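Local coordinates for takeout-like protein 1 (Epiphyas postvittana, PDB 3E8T), which binds ubiquinone-8 in an internal pocket and probably serves as a carrier of hydrophobic ligands in insects, as a member of the takeout family, at residues Asn9-Ala14 against Trp76-Lys81; Cys15-Phe20 against Ile71-Trp76; Leu125-Glu130 against Val141-Tyr146. All blocks are in the same frame, centred on the assembly; numbering follows the deposited sequence.

Contact 1: residues Asn9-Ala14 against Trp76-Lys81; sequences NLEDSA and WDLKKK
Trp-76 presents one face of its indole to Leu-10, whose CD2 stands 3.8 Å from the centroid of the six-membered ring and almost on the ring normal. The second methyl, CD1, rests on the same face at Trp-76 CE2 (3.9 Å). A water joins the backbones beside this CH-pi contact, donating to Leu-10 O and accepting from Trp-76 N. Shortening Trp-76 to an alanine removes the indole and would probably leave both Leu-10 methyls without the face they rest on. Next along, Asp-77 points its CB away from the 9-14 segment and uses OD1 to accept from Lys-79 N (2.9 Å), an Asx turn at the strand end. At Leu-78 the backbone N donates to Glu-11 OE2 (3.0 Å, 162°), meeting the oxygen on its anti side. Glu-11 CG lies anti to the carbonyl carbon (chi1 -60°), 3.5 Å from Leu-78 CD1, and the extended chain beyond it carries OE2 to that amide. Glu-11 OE2 and Asp-77 OD1, 4.4 Å apart, probably repel mildly, which the bond from Leu-78 N may offset. The contact pins the turn preceding helix 13-28 to the end of strand 54-77, with Met-16 of that helix touching Leu-10 and Tyr-129 of strand 113-133 touching Leu-78.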
loop_
_atom_site.group_PDB
_atom_site.type_symbol
_atom_site.label_atom_id
_atom_site.label_comp_id
_atom_site.label_asym_id
_atom_site.label_seq_id
_atom_site.Cartn_x
_atom_site.Cartn_y
_atom_site.Cartn_z
ATOM N N ASN A 9 11.064 -22.117 9.555
ATOM C CA ASN A 9 12.321 -22.116 8.823
ATOM C C ASN A 9 12.167 -21.088 7.692
ATOM O O ASN A 9 11.178 -21.088 7.013
ATOM C CB ASN A 9 12.612 -23.527 8.288
ATOM C CG ASN A 9 12.805 -24.541 9.367
ATOM O OD1 ASN A 9 13.857 -24.561 10.017
ATOM N ND2 ASN A 9 11.780 -25.366 9.608
ATOM N N LEU A 10 13.105 -20.164 7.560
ATOM C CA LEU A 10 12.828 -18.988 6.688
ATOM C C LEU A 10 12.590 -19.388 5.230
ATOM O O LEU A 10 11.775 -18.755 4.532
ATOM C CB LEU A 10 13.926 -17.923 6.815
ATOM C CG LEU A 10 13.904 -17.128 8.139
ATOM C CD1 LEU A 10 15.102 -16.224 8.285
ATOM C CD2 LEU A 10 12.600 -16.314 8.314
ATOM N N GLU A 11 13.230 -20.459 4.761
ATOM C CA GLU A 11 13.000 -20.841 3.367
ATOM C C GLU A 11 11.845 -21.818 3.145
ATOM O O GLU A 11 11.641 -22.287 2.030
ATOM C CB GLU A 11 14.276 -21.322 2.725
ATOM C CG GLU A 11 15.348 -20.226 2.759
ATOM C CD GLU A 11 16.484 -20.505 1.830
ATOM O OE1 GLU A 11 16.882 -21.682 1.739
ATOM O OE2 GLU A 11 17.009 -19.540 1.212
ATOM N N ASP A 12 11.071 -22.100 4.185
ATOM C CA ASP A 12 9.848 -22.861 4.020
ATOM C C ASP A 12 8.745 -21.868 3.626
ATOM O O ASP A 12 8.129 -21.230 4.475
ATOM C CB ASP A 12 9.576 -23.592 5.334
ATOM C CG ASP A 12 8.261 -24.327 5.387
ATOM O OD1 ASP A 12 7.467 -24.320 4.405
ATOM O OD2 ASP A 12 8.039 -24.947 6.453
ATOM N N SER A 13 8.534 -21.736 2.327
ATOM C CA SER A 13 7.601 -20.711 1.812
ATOM C C SER A 13 6.172 -20.947 2.255
ATOM O O SER A 13 5.454 -20.011 2.569
ATOM C CB SER A 13 7.767 -20.613 0.313
ATOM O OG SER A 13 6.738 -19.933 -0.342
ATOM N N ALA A 14 5.747 -22.204 2.354
ATOM C CA ALA A 14 4.375 -22.454 2.796
ATOM C C ALA A 14 4.170 -21.954 4.237
ATOM O O ALA A 14 3.155 -21.333 4.554
ATOM C CB ALA A 14 4.039 -23.953 2.678
ATOM N N TRP A 76 11.522 -16.149 0.896
ATOM C CA TRP A 76 12.612 -15.552 1.570
ATOM C C TRP A 76 13.847 -16.220 0.984
ATOM O O TRP A 76 13.990 -17.434 1.106
ATOM C CB TRP A 76 12.379 -15.773 3.084
ATOM C CG TRP A 76 13.270 -15.047 3.925
ATOM C CD1 TRP A 76 14.646 -15.068 3.889
ATOM C CD2 TRP A 76 12.914 -14.184 4.987
ATOM N NE1 TRP A 76 15.143 -14.254 4.872
ATOM C CE2 TRP A 76 14.117 -13.684 5.545
ATOM C CE3 TRP A 76 11.712 -13.764 5.527
ATOM C CZ2 TRP A 76 14.136 -12.813 6.608
ATOM C CZ3 TRP A 76 11.738 -12.871 6.580
ATOM C CH2 TRP A 76 12.948 -12.418 7.122
ATOM N N ASP A 77 14.683 -15.464 0.280
ATOM C CA ASP A 77 15.876 -15.976 -0.383
ATOM C C ASP A 77 17.133 -15.608 0.394
ATOM O O ASP A 77 17.619 -14.487 0.296
ATOM C CB ASP A 77 15.964 -15.447 -1.794
ATOM C CG ASP A 77 17.203 -15.923 -2.527
ATOM O OD1 ASP A 77 18.019 -16.656 -1.917
ATOM O OD2 ASP A 77 17.369 -15.520 -3.707
ATOM N N LEU A 78 17.671 -16.566 1.146
ATOM C CA LEU A 78 18.849 -16.329 1.985
ATOM C C LEU A 78 20.133 -16.025 1.193
ATOM O O LEU A 78 21.027 -15.362 1.717
ATOM C CB LEU A 78 19.042 -17.530 2.940
ATOM C CG LEU A 78 17.983 -17.761 4.052
ATOM C CD1 LEU A 78 18.121 -19.188 4.713
ATOM C CD2 LEU A 78 17.976 -16.672 5.142
ATOM N N LYS A 79 20.215 -16.448 -0.064
ATOM C CA LYS A 79 21.413 -16.210 -0.883
ATOM C C LYS A 79 21.505 -14.765 -1.391
ATOM O O LYS A 79 22.544 -14.097 -1.265
ATOM C CB LYS A 79 21.443 -17.202 -2.060
ATOM C CG LYS A 79 22.624 -17.031 -3.012
ATOM C CD LYS A 79 22.614 -18.043 -4.163
ATOM C CE LYS A 79 23.896 -17.947 -4.990
ATOM N NZ LYS A 79 24.040 -16.652 -5.728
ATOM N N LYS A 80 20.392 -14.288 -1.948
ATOM C CA LYS A 80 20.276 -12.942 -2.458
ATOM C C LYS A 80 19.993 -11.923 -1.343
ATOM O O LYS A 80 20.177 -10.725 -1.555
ATOM C CB LYS A 80 19.157 -12.875 -3.489
ATOM C CG LYS A 80 19.546 -13.526 -4.828
ATOM C CD LYS A 80 18.439 -13.439 -5.856
ATOM C CE LYS A 80 18.315 -12.037 -6.464
ATOM N NZ LYS A 80 17.126 -11.912 -7.389
ATOM N N LYS A 81 19.573 -12.418 -0.185
ATOM C CA LYS A 81 19.091 -11.622 0.942
ATOM C C LYS A 81 17.965 -10.682 0.507
ATOM O O LYS A 81 17.983 -9.474 0.728
ATOM C CB LYS A 81 20.217 -10.874 1.645
ATOM C CG LYS A 81 21.297 -11.799 2.203
ATOM C CD LYS A 81 22.414 -10.944 2.772
ATOM C CE LYS A 81 23.801 -11.572 2.695
ATOM N NZ LYS A 81 24.809 -10.604 3.231
HETATM O O HOH W 1 10.484 -18.637 2.034
#

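Contact 2: residues Cys15-Phe20 against Ile71-Trp76; sequences CMTSAF and IDNVKW. With UQ8 (Ubiquinone-8), chain B.
Thr-17 and Val-74 mark the closest approach of the backbones, their CA atoms 5.0 Å apart. Helix 15-20 lies across strand 71-76 with axes 6.7 Å apart and N-to-C directions at 122°, between crossed and antiparallel. Just before Val-74 the strand carries a classic beta bulge, Asp-72 and Asn-73 both facing Asp-86 of strand 82-100. Thr-17 divides its work between two branches. OG1 accepts from Val-74 N (3.0 Å, 140°) and donates to Ser-13 O, one turn back in the helix. CG2 is anti to the backbone N (chi1 of OG1 -59°) and therefore reaches over the strand to Ile-71 O at 3.5 Å. Val-74 points its CB toward the helix and splits its methyls: CG1 meets Met-16 CB at 4.0 Å, while CG2 sits over a face of Phe-20, 3.9 Å from the ring centroid. The opposite face of Phe-20 is covered by the isoprenoid methyl C10 of ubiquinone-8, 3.2 Å above its plane, which sandwiches the ring between protein and ligand. Farther round the helix, Ala-19 CB touches the methoxy carbon C4M of the quinone. Trp-76 adds its edge to the pocket, CZ3 lying 3.5 Å from the quinone oxygen O2, which is near the indole plane. The chemistry is thus divided: a threonine hydroxyl fixes helix to strand on the side away from the quinone, whereas the neighbouring methyls, rings and thioether form an apolar wall. In these residues, contact with the quinone head appears to rest mainly on shape and dispersion, with the indole edge turned to O2.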
loop_
_atom_site.group_PDB
_atom_site.type_symbol
_atom_site.label_atom_id
_atom_site.label_comp_id
_atom_site.label_asym_id
_atom_site.label_seq_id
_atom_site.Cartn_x
_atom_site.Cartn_y
_atom_site.Cartn_z
ATOM N N CYS A 15 5.135 -22.237 5.109
ATOM C CA CYS A 15 5.073 -21.761 6.483
ATOM C C CYS A 15 5.135 -20.251 6.539
ATOM O O CYS A 15 4.419 -19.665 7.327
ATOM C CB CYS A 15 6.249 -22.348 7.328
ATOM S SG CYS A 15 6.301 -21.812 9.062
ATOM N N MET A 16 6.063 -19.678 5.797
ATOM C CA MET A 16 6.201 -18.237 5.846
ATOM C C MET A 16 4.968 -17.499 5.354
ATOM O O MET A 16 4.606 -16.447 5.881
ATOM C CB MET A 16 7.410 -17.793 5.062
ATOM C CG MET A 16 8.705 -18.161 5.745
ATOM S SD MET A 16 8.945 -17.246 7.240
ATOM C CE MET A 16 9.608 -15.765 6.567
ATOM N N THR A 17 4.344 -18.068 4.338
ATOM C CA THR A 17 3.114 -17.520 3.818
ATOM C C THR A 17 2.035 -17.506 4.901
ATOM O O THR A 17 1.392 -16.475 5.150
ATOM C CB THR A 17 2.653 -18.291 2.563
ATOM O OG1 THR A 17 3.673 -18.216 1.549
ATOM C CG2 THR A 17 1.338 -17.720 2.013
ATOM N N SER A 18 1.846 -18.650 5.584
ATOM C CA SER A 18 0.874 -18.707 6.664
ATOM C C SER A 18 1.265 -17.787 7.834
ATOM O O SER A 18 0.403 -17.203 8.469
ATOM C CB SER A 18 0.685 -20.155 7.134
ATOM O OG SER A 18 -0.170 -20.219 8.284
ATOM N N ALA A 19 2.546 -17.715 8.160
ATOM C CA ALA A 19 3.004 -16.906 9.304
ATOM C C ALA A 19 2.705 -15.436 9.024
ATOM O O ALA A 19 2.236 -14.728 9.889
ATOM C CB ALA A 19 4.447 -17.111 9.582
ATOM N N PHE A 20 2.970 -14.986 7.799
ATOM C CA PHE A 20 2.697 -13.587 7.443
ATOM C C PHE A 20 1.183 -13.382 7.511
ATOM O O PHE A 20 0.699 -12.349 8.036
ATOM C CB PHE A 20 3.200 -13.269 6.032
ATOM C CG PHE A 20 4.647 -12.812 5.944
ATOM C CD1 PHE A 20 5.669 -13.445 6.631
ATOM C CD2 PHE A 20 4.985 -11.702 5.154
ATOM C CE1 PHE A 20 6.973 -13.029 6.540
ATOM C CE2 PHE A 20 6.316 -11.291 5.055
ATOM C CZ PHE A 20 7.305 -11.947 5.747
ATOM N N ILE A 71 -2.358 -13.164 1.718
ATOM C CA ILE A 71 -0.990 -13.392 1.346
ATOM C C ILE A 71 -0.934 -14.591 0.423
ATOM O O ILE A 71 -1.267 -15.703 0.818
ATOM C CB ILE A 71 -0.058 -13.622 2.549
ATOM C CG1 ILE A 71 -0.224 -12.550 3.612
ATOM C CG2 ILE A 71 1.386 -13.728 2.092
ATOM C CD1 ILE A 71 0.104 -11.159 3.159
ATOM N N ASP A 72 -0.486 -14.392 -0.804
ATOM C CA ASP A 72 -0.413 -15.443 -1.793
ATOM C C ASP A 72 0.860 -16.237 -1.681
ATOM O O ASP A 72 0.829 -17.470 -1.841
ATOM C CB ASP A 72 -0.619 -14.878 -3.200
ATOM C CG ASP A 72 -1.964 -14.225 -3.354
ATOM O OD1 ASP A 72 -2.993 -14.925 -3.154
ATOM O OD2 ASP A 72 -2.033 -12.997 -3.637
ATOM N N ASN A 73 1.971 -15.571 -1.414
ATOM C CA ASN A 73 3.250 -16.212 -1.299
ATOM C C ASN A 73 4.274 -15.337 -0.611
ATOM O O ASN A 73 4.281 -14.147 -0.826
ATOM C CB ASN A 73 3.807 -16.601 -2.678
ATOM C CG ASN A 73 4.916 -17.663 -2.570
ATOM O OD1 ASN A 73 4.680 -18.744 -2.035
ATOM N ND2 ASN A 73 6.112 -17.334 -3.020
ATOM N N VAL A 74 5.154 -15.967 0.162
ATOM C CA VAL A 74 6.333 -15.354 0.737
ATOM C C VAL A 74 7.521 -16.230 0.381
ATOM O O VAL A 74 7.484 -17.441 0.675
ATOM C CB VAL A 74 6.267 -15.173 2.249
ATOM C CG1 VAL A 74 7.571 -14.590 2.753
ATOM C CG2 VAL A 74 5.034 -14.317 2.656
ATOM N N LYS A 75 8.515 -15.670 -0.312
ATOM C CA LYS A 75 9.749 -16.390 -0.665
ATOM C C LYS A 75 10.905 -15.590 -0.123
ATOM O O LYS A 75 11.185 -14.448 -0.546
ATOM C CB LYS A 75 9.919 -16.525 -2.161
ATOM C CG LYS A 75 11.214 -17.265 -2.595
ATOM C CD LYS A 75 11.290 -17.475 -4.123
ATOM C CE LYS A 75 12.693 -17.907 -4.627
ATOM N NZ LYS A 75 13.808 -17.743 -3.632
ATOM N N TRP A 76 11.522 -16.149 0.896
ATOM C CA TRP A 76 12.612 -15.552 1.570
ATOM C C TRP A 76 13.847 -16.220 0.984
ATOM O O TRP A 76 13.990 -17.434 1.106
ATOM C CB TRP A 76 12.379 -15.773 3.084
ATOM C CG TRP A 76 13.270 -15.047 3.925
ATOM C CD1 TRP A 76 14.646 -15.068 3.889
ATOM C CD2 TRP A 76 12.914 -14.184 4.987
ATOM N NE1 TRP A 76 15.143 -14.254 4.872
ATOM C CE2 TRP A 76 14.117 -13.684 5.545
ATOM C CE3 TRP A 76 11.712 -13.764 5.527
ATOM C CZ2 TRP A 76 14.136 -12.813 6.608
ATOM C CZ3 TRP A 76 11.738 -12.871 6.580
ATOM C CH2 TRP A 76 12.948 -12.418 7.122
HETATM C C45 UQ8 B . -8.911 12.703 -9.348
HETATM C C44 UQ8 B . -8.543 11.911 -10.605
HETATM C C46 UQ8 B . -9.433 12.354 -11.736
HETATM C C43 UQ8 B . -8.641 10.409 -10.414
HETATM C C42 UQ8 B . -7.990 9.967 -9.094
HETATM C C41 UQ8 B . -6.478 10.122 -9.201
HETATM C C39 UQ8 B . -5.787 8.909 -8.618
HETATM C C40 UQ8 B . -4.764 9.039 -7.490
HETATM C C38 UQ8 B . -6.025 7.673 -9.156
HETATM C C37 UQ8 B . -5.456 6.492 -8.702
HETATM C C36 UQ8 B . -6.246 5.372 -9.380
HETATM C C34 UQ8 B . -5.883 3.991 -8.866
HETATM C C35 UQ8 B . -6.707 2.963 -9.300
HETATM C C33 UQ8 B . -4.843 3.808 -7.957
HETATM C C32 UQ8 B . -4.361 2.619 -7.420
HETATM C C31 UQ8 B . -3.708 2.943 -6.050
HETATM C C29 UQ8 B . -2.991 1.755 -5.425
HETATM C C30 UQ8 B . -2.077 0.838 -6.299
HETATM C C28 UQ8 B . -3.156 1.483 -4.071
HETATM C C27 UQ8 B . -2.563 0.431 -3.385
HETATM C C26 UQ8 B . -2.306 0.786 -1.913
HETATM C C24 UQ8 B . -1.880 -0.455 -1.121
HETATM C C25 UQ8 B . -2.881 -1.590 -0.847
HETATM C C23 UQ8 B . -0.585 -0.552 -0.659
HETATM C C22 UQ8 B . -0.028 -1.598 0.082
HETATM C C21 UQ8 B . 1.478 -1.404 0.257
HETATM C C19 UQ8 B . 2.243 -2.637 0.738
HETATM C C20 UQ8 B . 3.756 -2.429 0.724
HETATM C C18 UQ8 B . 1.732 -3.187 2.077
HETATM C C17 UQ8 B . 2.593 -4.360 2.567
HETATM C C16 UQ8 B . 1.876 -5.234 3.610
HETATM C C14 UQ8 B . 2.908 -6.116 4.305
HETATM C C15 UQ8 B . 4.047 -6.731 3.471
HETATM C C13 UQ8 B . 2.856 -6.349 5.678
HETATM C C12 UQ8 B . 3.794 -7.132 6.347
HETATM C C11 UQ8 B . 3.240 -7.807 7.619
HETATM C C9 UQ8 B . 4.032 -9.080 7.971
HETATM C C10 UQ8 B . 5.403 -9.130 7.276
HETATM C C8 UQ8 B . 4.175 -9.165 9.488
HETATM C C7 UQ8 B . 5.611 -8.930 9.966
HETATM C C6 UQ8 B . 6.498 -10.196 9.888
HETATM C C1 UQ8 B . 7.799 -10.090 9.382
HETATM C C1M UQ8 B . 8.245 -8.839 8.958
HETATM C C2 UQ8 B . 8.646 -11.202 9.285
HETATM O O2 UQ8 B . 9.794 -11.106 8.843
HETATM C C3 UQ8 B . 8.202 -12.446 9.707
HETATM O O3 UQ8 B . 9.028 -13.526 9.613
HETATM C C3M UQ8 B . 9.866 -13.603 10.766
HETATM C C4 UQ8 B . 6.914 -12.586 10.208
HETATM O O4 UQ8 B . 6.495 -13.820 10.618
HETATM C C4M UQ8 B . 6.681 -14.790 9.576
HETATM C C5 UQ8 B . 6.069 -11.471 10.297
HETATM O O5 UQ8 B . 4.934 -11.624 10.756
#

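Contact 3: residues Leu125-Glu130 against Val141-Tyr146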
loop_
_atom_site.group_PDB
_atom_site.type_symbol
_atom_site.label_atom_id
_atom_site.label_comp_id
_atom_site.label_asym_id
_atom_site.label_seq_id
_atom_site.Cartn_x
_atom_site.Cartn_y
_atom_site.Cartn_z
ATOM N N LEU A 125 5.796 -7.175 -3.709
ATOM C CA LEU A 125 6.761 -6.448 -2.895
ATOM C C LEU A 125 8.065 -7.236 -2.842
ATOM O O LEU A 125 8.059 -8.426 -2.561
ATOM C CB LEU A 125 6.204 -6.301 -1.468
ATOM C CG LEU A 125 7.125 -5.819 -0.371
ATOM C CD1 LEU A 125 7.455 -4.332 -0.589
ATOM C CD2 LEU A 125 6.484 -6.057 0.989
ATOM N N VAL A 126 9.189 -6.580 -3.083
ATOM C CA VAL A 126 10.504 -7.162 -2.915
ATOM C C VAL A 126 11.262 -6.296 -1.924
ATOM O O VAL A 126 11.278 -5.067 -2.077
ATOM C CB VAL A 126 11.267 -7.255 -4.240
ATOM C CG1 VAL A 126 12.616 -7.983 -3.997
ATOM C CG2 VAL A 126 10.401 -7.926 -5.310
ATOM N N VAL A 127 11.852 -6.927 -0.914
ATOM C CA VAL A 127 12.609 -6.205 0.100
ATOM C C VAL A 127 13.992 -6.810 0.190
ATOM O O VAL A 127 14.134 -8.039 0.221
ATOM C CB VAL A 127 11.940 -6.344 1.464
ATOM C CG1 VAL A 127 12.804 -5.787 2.609
ATOM C CG2 VAL A 127 10.523 -5.737 1.447
ATOM N N SER A 128 15.018 -5.964 0.238
ATOM C CA SER A 128 16.362 -6.403 0.558
ATOM C C SER A 128 16.654 -6.185 2.021
ATOM O O SER A 128 16.172 -5.220 2.618
ATOM C CB SER A 128 17.351 -5.683 -0.299
ATOM O OG SER A 128 17.191 -4.320 -0.152
ATOM N N TYR A 129 17.418 -7.097 2.613
ATOM C CA TYR A 129 17.694 -7.014 4.048
ATOM C C TYR A 129 19.119 -7.465 4.307
ATOM O O TYR A 129 19.775 -8.088 3.470
ATOM C CB TYR A 129 16.715 -7.900 4.860
ATOM C CG TYR A 129 16.972 -9.341 4.710
ATOM C CD1 TYR A 129 17.881 -9.970 5.555
ATOM C CD2 TYR A 129 16.375 -10.110 3.696
ATOM C CE1 TYR A 129 18.156 -11.301 5.420
ATOM C CE2 TYR A 129 16.668 -11.466 3.559
ATOM C CZ TYR A 129 17.589 -12.050 4.432
ATOM O OH TYR A 129 17.885 -13.372 4.296
ATOM N N GLU A 130 19.551 -7.188 5.523
ATOM C CA GLU A 130 20.786 -7.730 6.044
ATOM C C GLU A 130 20.498 -8.259 7.436
ATOM O O GLU A 130 19.734 -7.639 8.174
ATOM C CB GLU A 130 21.814 -6.610 6.133
ATOM C CG GLU A 130 22.402 -6.182 4.786
ATOM C CD GLU A 130 23.338 -7.215 4.203
ATOM O OE1 GLU A 130 24.283 -7.615 4.916
ATOM O OE2 GLU A 130 23.117 -7.630 3.043
ATOM N N VAL A 141 16.746 -8.982 11.633
ATOM C CA VAL A 141 16.606 -8.695 10.205
ATOM C C VAL A 141 16.426 -7.200 10.028
ATOM O O VAL A 141 15.487 -6.619 10.558
ATOM C CB VAL A 141 15.405 -9.415 9.636
ATOM C CG1 VAL A 141 15.065 -8.939 8.201
ATOM C CG2 VAL A 141 15.665 -10.875 9.645
ATOM N N ILE A 142 17.323 -6.596 9.245
ATOM C CA ILE A 142 17.321 -5.181 8.999
ATOM C C ILE A 142 16.947 -4.925 7.532
ATOM O O ILE A 142 17.706 -5.194 6.656
ATOM C CB ILE A 142 18.659 -4.518 9.386
ATOM C CG1 ILE A 142 19.023 -4.842 10.834
ATOM C CG2 ILE A 142 18.589 -2.988 9.146
ATOM C CD1 ILE A 142 18.009 -4.330 11.863
ATOM N N PHE A 143 15.750 -4.430 7.334
ATOM C CA PHE A 143 15.300 -4.076 5.999
ATOM C C PHE A 143 16.060 -2.886 5.449
ATOM O O PHE A 143 16.311 -1.921 6.168
ATOM C CB PHE A 143 13.823 -3.710 6.024
ATOM C CG PHE A 143 12.877 -4.866 6.035
ATOM C CD1 PHE A 143 13.290 -6.162 6.166
ATOM C CD2 PHE A 143 11.503 -4.608 5.825
ATOM C CE1 PHE A 143 12.370 -7.222 6.117
ATOM C CE2 PHE A 143 10.596 -5.639 5.778
ATOM C CZ PHE A 143 11.017 -6.933 5.937
ATOM N N LYS A 144 16.393 -2.922 4.156
ATOM C CA LYS A 144 17.221 -1.910 3.531
ATOM C C LYS A 144 16.436 -1.151 2.459
ATOM O O LYS A 144 16.275 0.100 2.558
ATOM C CB LYS A 144 18.471 -2.544 2.935
ATOM C CG LYS A 144 19.374 -3.192 3.971
ATOM C CD LYS A 144 19.897 -2.232 5.028
ATOM C CE LYS A 144 20.823 -2.941 6.008
ATOM N NZ LYS A 144 21.436 -1.958 7.002
ATOM N N LYS A 145 15.999 -1.817 1.424
ATOM C CA LYS A 145 15.304 -1.161 0.313
ATOM C C LYS A 145 14.124 -2.026 -0.069
ATOM O O LYS A 145 14.056 -3.208 0.305
ATOM C CB LYS A 145 16.247 -1.010 -0.912
ATOM C CG LYS A 145 17.398 -0.129 -0.650
ATOM C CD LYS A 145 18.335 0.140 -1.831
ATOM C CE LYS A 145 17.672 0.788 -3.018
ATOM N NZ LYS A 145 18.723 1.044 -4.087
ATOM N N TYR A 146 13.203 -1.454 -0.816
ATOM C CA TYR A 146 12.109 -2.196 -1.354
ATOM C C TYR A 146 11.716 -1.688 -2.709
ATOM O O TYR A 146 12.008 -0.522 -3.106
ATOM C CB TYR A 146 10.886 -2.148 -0.403
ATOM C CG TYR A 146 10.259 -0.788 -0.341
ATOM C CD1 TYR A 146 9.185 -0.447 -1.150
ATOM C CD2 TYR A 146 10.788 0.191 0.509
ATOM C CE1 TYR A 146 8.648 0.822 -1.115
ATOM C CE2 TYR A 146 10.237 1.461 0.555
ATOM C CZ TYR A 146 9.173 1.754 -0.255
ATOM O OH TYR A 146 8.651 3.034 -0.182
#
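Tyr-129 with Phe-143 and Val-127 with Tyr-146 are non-hydrogen-bonded pairs of an antiparallel hairpin, whose short segments run at 137° to each other and are 4.4 Å apart at their closest. Between these pairs the register slips by one residue at Lys-144, because two residues, Lys-144 and Lys-145, stand opposite Ser-128. Ser-128 N donates to Lys-145 O (2.9 Å), and Ser-128 O accepts from Lys-144 N. The hydroxyl takes up the remaining amide: with chi1 at 56°, Ser-128 OG is held between its backbone N and carbonyl carbon, and accepts from Lys-145 N at 3.2 Å along a bent path. Farther on, Glu-130 and Ile-142 form a regular hydrogen-bonded pair, with Ile-142 N 2.8 Å from Glu-130 O. On the face carrying Val-127, CG1 of that valine stands over the centre of the Phe-143 ring, 3.5 Å from the centroid and 9° off the normal, a CH-pi contact in which the two side chains cross at about a right angle. Its other methyl, CG2, meets Tyr-146 CB at 4.1 Å. Tyr-129 continues the row, its CB 3.9 Å from Val-141 CG1. The aliphatic part of Lys-144 crosses Glu-130 at about a right angle, CE 3.8 Å from Glu-130 CB, while its NZ pairs with Glu-132. Leu-125 belongs to the ubiquinone-8 pocket and also brings CD1 near Tyr-146 CB. The hairpin is flanked by strand 82-100, which hydrogen-bonds to Leu-125 and Val-127 through Val-85 and Ile-83. Helix 182-211 covers the Phe-143 face, with Ile-205 and Leu-209 touching Phe-143, Phe-202 meeting the Tyr-146 ring and Glu-195 bonded to Tyr-146 OH.

From the N terminus, the chain passes through the turn at 9-14 into helix 13-28, then returns along strand 54-77 to pack against both. Contact 1 closes this excursion at its outer ends and contact 2 closes a shorter one within it; the two share Trp-76, and Ser-13 OG probably bonds to Val-74 O between them. Contact 3 follows in series and closes the short hairpin loop between strands 113-133 and 139-153. It meets the earlier pair where Trp-76 NE1 and Tyr-129 OH lie 2.9 Å apart, a probable hydrogen bond. Contacts 1 and 2 tie the N-terminal turn and helix to strand 54-77 near the quinone head, while contact 3 joins two further strands of the same curled sheet.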